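Glutathione reductase (Bartonella henselae, PDB 3O0H) probably catalyses the NADPH-dependent reduction of glutathione disulfide to glutathione, using FAD as its cofactor. Local coordinates at residues P71-S79 and E205-L213. Numbering follows the deposited sequence.
Sequences PKKLYFYAS and EFANIFHGL. With FAD (flavin-adenine dinucleotide), chain H.
The carboxylate of E205 is approached by the ammonium of K72 from its syn side, though 32° out of the carboxylate plane, and K72 NZ to E205 OE1 closes a salt bridge at 2.8 Å. OE2, the other oxygen of the carboxylate, accepts a hydrogen bond from the backbone N of F366 and has a water within hydrogen-bonding distance. The F206 ring has the flavin methyl C7M at its edge, near its plane, while the F76 ring lies edge-on to the carbonyl of K73. Ion pairs beside a cofactor illustrate how a carboxylate behind a lysine can hold its ammonium against that cofactor: K72 NZ also donates to FAD N5 at 3.0 Å and to FAD O4 at 2.9 Å. With CG anti to the backbone N (chi1 175°) and bends at every later torsion, the lysine curls back toward the flavin, and the water accepts from K72 NZ and lies within hydrogen-bonding distance of FAD O4 as well. This Lys-Glu pair at the flavin is as in other glutathione reductases. Farther along, I209 CG1 rests 3.8 Å from F76 CA, and its CG2 meets Y75 CB. The helices draw together at S79, where S79 CB lies 3.4 Å from I209 O and G212, without a side chain, allows the close approach; L213 CD2 packs on S79 CA. The axes are 8.6 Å apart at closest and inclined by 38°. Helix 69-88, which begins at the C64–C69 disulfide, thus lies against helix 201-212, whose other sides meet strand 216-220 and helix 232-245, while helix 102-126 and the second subunit flank helix 69-88.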
loop_
_atom_site.group_PDB
_atom_site.type_symbol
_atom_site.label_atom_id
_atom_site.label_comp_id
_atom_site.label_asym_id
_atom_site.label_seq_id
_atom_site.Cartn_x
_atom_site.Cartn_y
_atom_site.Cartn_z
ATOM N N PRO B 71 12.778 13.644 8.131
ATOM C CA PRO B 71 12.504 13.536 9.581
ATOM C C PRO B 71 11.029 13.590 10.004
ATOM O O PRO B 71 10.673 12.944 10.988
ATOM C CB PRO B 71 13.287 14.692 10.181
ATOM C CG PRO B 71 13.543 15.642 9.020
ATOM C CD PRO B 71 13.650 14.786 7.810
ATOM N N LYS B 72 10.188 14.310 9.258
ATOM C CA LYS B 72 8.755 14.316 9.446
ATOM C C LYS B 72 8.202 12.857 9.419
ATOM O O LYS B 72 7.399 12.439 10.271
ATOM C CB LYS B 72 8.133 15.157 8.290
ATOM C CG LYS B 72 6.657 15.212 8.220
ATOM C CD LYS B 72 5.983 14.050 7.474
ATOM C CE LYS B 72 6.033 14.212 5.984
ATOM N NZ LYS B 72 5.526 15.504 5.372
ATOM N N LYS B 73 8.614 12.108 8.418
ATOM C CA LYS B 73 8.111 10.742 8.233
ATOM C C LYS B 73 8.628 9.831 9.355
ATOM O O LYS B 73 7.937 8.917 9.818
ATOM C CB LYS B 73 8.514 10.216 6.845
ATOM C CG LYS B 73 7.919 8.825 6.491
ATOM C CD LYS B 73 6.472 8.937 6.206
ATOM C CE LYS B 73 5.839 7.620 5.686
ATOM N NZ LYS B 73 6.258 7.078 4.344
ATOM N N LEU B 74 9.842 10.096 9.822
ATOM C CA LEU B 74 10.383 9.315 10.933
ATOM C C LEU B 74 9.585 9.568 12.203
ATOM O O LEU B 74 9.311 8.612 12.959
ATOM C CB LEU B 74 11.860 9.611 11.158
ATOM C CG LEU B 74 12.797 9.179 10.038
ATOM C CD1 LEU B 74 14.249 9.646 10.301
ATOM C CD2 LEU B 74 12.760 7.642 9.809
ATOM N N TYR B 75 9.218 10.819 12.450
ATOM C CA TYR B 75 8.516 11.186 13.667
ATOM C C TYR B 75 7.108 10.665 13.571
ATOM O O TYR B 75 6.529 10.278 14.580
ATOM C CB TYR B 75 8.535 12.721 13.927
ATOM C CG TYR B 75 9.881 13.198 14.495
ATOM C CD1 TYR B 75 11.073 12.550 14.156
ATOM C CD2 TYR B 75 9.956 14.297 15.334
ATOM C CE1 TYR B 75 12.334 12.996 14.689
ATOM C CE2 TYR B 75 11.181 14.743 15.858
ATOM C CZ TYR B 75 12.366 14.095 15.521
ATOM O OH TYR B 75 13.568 14.562 16.033
ATOM N N PHE B 76 6.551 10.712 12.357
ATOM C CA PHE B 76 5.258 10.098 12.024
ATOM C C PHE B 76 5.277 8.623 12.437
ATOM O O PHE B 76 4.438 8.175 13.214
ATOM C CB PHE B 76 5.048 10.150 10.500
ATOM C CG PHE B 76 3.918 9.275 10.008
ATOM C CD1 PHE B 76 2.602 9.676 10.147
ATOM C CD2 PHE B 76 4.179 8.093 9.355
ATOM C CE1 PHE B 76 1.542 8.874 9.652
ATOM C CE2 PHE B 76 3.133 7.283 8.873
ATOM C CZ PHE B 76 1.818 7.677 9.023
ATOM N N TYR B 77 6.268 7.877 11.976
ATOM C CA TYR B 77 6.371 6.456 12.389
ATOM C C TYR B 77 6.501 6.304 13.920
ATOM O O TYR B 77 5.816 5.479 14.560
ATOM C CB TYR B 77 7.553 5.763 11.716
ATOM C CG TYR B 77 7.442 5.511 10.225
ATOM C CD1 TYR B 77 6.303 4.924 9.664
ATOM C CD2 TYR B 77 8.542 5.765 9.391
ATOM C CE1 TYR B 77 6.242 4.644 8.269
ATOM C CE2 TYR B 77 8.478 5.512 8.019
ATOM C CZ TYR B 77 7.353 4.950 7.470
ATOM O OH TYR B 77 7.364 4.715 6.102
ATOM N N ALA B 78 7.366 7.099 14.522
ATOM C CA ALA B 78 7.538 7.020 15.943
ATOM C C ALA B 78 6.192 7.199 16.664
ATOM O O ALA B 78 5.890 6.473 17.601
ATOM C CB ALA B 78 8.561 8.068 16.441
ATOM N N SER B 79 5.409 8.158 16.217
ATOM C CA SER B 79 4.154 8.502 16.881
ATOM C C SER B 79 3.035 7.456 16.674
ATOM O O SER B 79 2.043 7.444 17.408
ATOM C CB SER B 79 3.650 9.872 16.410
ATOM O OG SER B 79 3.172 9.838 15.076
ATOM N N GLU B 205 0.046 17.405 10.225
ATOM C CA GLU B 205 0.998 16.295 10.392
ATOM C C GLU B 205 1.607 16.356 11.795
ATOM O O GLU B 205 1.671 15.355 12.469
ATOM C CB GLU B 205 2.071 16.305 9.322
ATOM C CG GLU B 205 1.554 15.760 7.979
ATOM C CD GLU B 205 2.509 15.917 6.823
ATOM O OE1 GLU B 205 3.497 16.678 6.922
ATOM O OE2 GLU B 205 2.282 15.292 5.773
ATOM N N PHE B 206 2.066 17.538 12.202
ATOM C CA PHE B 206 2.724 17.698 13.497
ATOM C C PHE B 206 1.741 17.650 14.660
ATOM O O PHE B 206 2.065 17.086 15.665
ATOM C CB PHE B 206 3.559 18.981 13.531
ATOM C CG PHE B 206 4.894 18.820 12.857
ATOM C CD1 PHE B 206 5.926 18.123 13.500
ATOM C CD2 PHE B 206 5.103 19.292 11.586
ATOM C CE1 PHE B 206 7.159 17.935 12.870
ATOM C CE2 PHE B 206 6.362 19.156 10.975
ATOM C CZ PHE B 206 7.359 18.455 11.619
ATOM N N ALA B 207 0.527 18.159 14.499
ATOM C CA ALA B 207 -0.511 17.930 15.516
ATOM C C ALA B 207 -0.678 16.444 15.813
ATOM O O ALA B 207 -0.692 16.051 16.987
ATOM C CB ALA B 207 -1.879 18.602 15.165
ATOM N N ASN B 208 -0.787 15.613 14.773
ATOM C CA ASN B 208 -0.997 14.217 14.993
ATOM C C ASN B 208 0.235 13.511 15.543
ATOM O O ASN B 208 0.101 12.562 16.338
ATOM C CB ASN B 208 -1.529 13.520 13.732
ATOM C CG ASN B 208 -2.956 13.859 13.454
ATOM O OD1 ASN B 208 -3.856 13.548 14.278
ATOM N ND2 ASN B 208 -3.198 14.526 12.326
ATOM N N ILE B 209 1.412 13.973 15.153
ATOM C CA ILE B 209 2.664 13.444 15.703
ATOM C C ILE B 209 2.718 13.688 17.216
ATOM O O ILE B 209 2.886 12.752 17.978
ATOM C CB ILE B 209 3.901 14.035 14.990
ATOM C CG1 ILE B 209 4.122 13.359 13.637
ATOM C CG2 ILE B 209 5.211 13.884 15.805
ATOM C CD1 ILE B 209 4.955 14.221 12.676
ATOM N N PHE B 210 2.543 14.930 17.645
ATOM C CA PHE B 210 2.695 15.238 19.062
ATOM C C PHE B 210 1.608 14.576 19.884
ATOM O O PHE B 210 1.886 13.968 20.903
ATOM C CB PHE B 210 2.795 16.747 19.274
ATOM C CG PHE B 210 4.143 17.301 18.877
ATOM C CD1 PHE B 210 5.288 16.934 19.588
ATOM C CD2 PHE B 210 4.256 18.189 17.819
ATOM C CE1 PHE B 210 6.526 17.423 19.245
ATOM C CE2 PHE B 210 5.481 18.671 17.445
ATOM C CZ PHE B 210 6.639 18.276 18.159
ATOM N N HIS B 211 0.369 14.624 19.410
ATOM C CA HIS B 211 -0.716 13.920 20.111
ATOM C C HIS B 211 -0.382 12.436 20.279
ATOM O O HIS B 211 -0.519 11.864 21.386
ATOM C CB HIS B 211 -2.044 14.096 19.359
ATOM C CG HIS B 211 -3.169 13.358 20.000
ATOM N ND1 HIS B 211 -3.872 13.881 21.065
ATOM C CD2 HIS B 211 -3.632 12.094 19.812
ATOM C CE1 HIS B 211 -4.737 12.977 21.494
ATOM N NE2 HIS B 211 -4.607 11.883 20.759
ATOM N N GLY B 212 0.116 11.792 19.213
ATOM C CA GLY B 212 0.485 10.375 19.321
ATOM C C GLY B 212 1.585 10.086 20.361
ATOM O O GLY B 212 1.625 9.012 20.946
ATOM N N LEU B 213 2.467 11.046 20.579
ATOM C CA LEU B 213 3.528 10.928 21.563
ATOM C C LEU B 213 3.089 11.340 22.992
ATOM O O LEU B 213 3.903 11.310 23.930
ATOM C CB LEU B 213 4.747 11.709 21.130
ATOM C CG LEU B 213 5.379 11.301 19.780
ATOM C CD1 LEU B 213 6.392 12.323 19.349
ATOM C CD2 LEU B 213 5.953 9.887 19.869
HETATM P PA FAD H . 15.321 22.915 -0.900
HETATM O O1A FAD H . 14.606 23.670 0.179
HETATM O O2A FAD H . 15.317 21.421 -0.717
HETATM O O5B FAD H . 16.830 23.401 -1.091
HETATM C C5B FAD H . 17.230 24.755 -1.117
HETATM C C4B FAD H . 18.627 24.775 -0.530
HETATM O O4B FAD H . 19.283 26.002 -0.814
HETATM C C3B FAD H . 18.665 24.608 0.985
HETATM O O3B FAD H . 19.566 23.555 1.342
HETATM C C2B FAD H . 19.169 25.942 1.501
HETATM O O2B FAD H . 19.977 25.774 2.642
HETATM C C1B FAD H . 19.997 26.463 0.376
HETATM N N9A FAD H . 20.081 27.904 0.086
HETATM C C8A FAD H . 19.057 28.795 -0.043
HETATM N N7A FAD H . 19.566 29.966 -0.456
HETATM C C5A FAD H . 20.916 29.803 -0.591
HETATM C C6A FAD H . 21.915 30.620 -1.049
HETATM N N6A FAD H . 21.703 31.893 -1.418
HETATM N N1A FAD H . 23.201 30.137 -1.101
HETATM C C2A FAD H . 23.452 28.835 -0.738
HETATM N N3A FAD H . 22.461 28.012 -0.317
HETATM C C4A FAD H . 21.214 28.503 -0.298
HETATM N N1 FAD H . 7.652 17.601 0.096
HETATM C C2 FAD H . 7.201 16.368 -0.327
HETATM O O2 FAD H . 7.199 16.028 -1.538
HETATM N N3 FAD H . 6.754 15.490 0.580
HETATM C C4 FAD H . 6.757 15.750 1.940
HETATM O O4 FAD H . 6.362 14.851 2.693
HETATM C C4X FAD H . 7.211 16.995 2.378
HETATM N N5 FAD H . 7.258 17.312 3.708
HETATM C C5X FAD H . 7.764 18.556 4.083
HETATM C C6 FAD H . 7.785 18.863 5.433
HETATM C C7 FAD H . 8.289 20.081 5.870
HETATM C C7M FAD H . 8.304 20.362 7.362
HETATM C C8 FAD H . 8.777 20.990 4.952
HETATM C C8M FAD H . 9.295 22.341 5.399
HETATM C C9 FAD H . 8.734 20.700 3.593
HETATM C C9A FAD H . 8.218 19.475 3.155
HETATM N N10 FAD H . 8.163 19.134 1.815
HETATM C C10 FAD H . 7.688 17.904 1.435
HETATM C "C1'" FAD H . 8.612 20.055 0.750
HETATM C "C2'" FAD H . 10.013 19.789 0.258
HETATM O "O2'" FAD H . 10.909 19.944 1.342
HETATM C "C3'" FAD H . 10.326 20.792 -0.821
HETATM O "O3'" FAD H . 9.315 20.885 -1.808
HETATM C "C4'" FAD H . 11.689 20.515 -1.416
HETATM O "O4'" FAD H . 12.652 20.510 -0.358
HETATM C "C5'" FAD H . 12.072 21.593 -2.422
HETATM O "O5'" FAD H . 13.345 21.285 -3.032
HETATM P P FAD H . 14.211 22.543 -3.528
HETATM O O1P FAD H . 15.420 22.053 -4.292
HETATM O O2P FAD H . 13.328 23.487 -4.315
HETATM O O3P FAD H . 14.623 23.400 -2.260
HETATM O O HOH W 1 3.379 15.336 3.270
#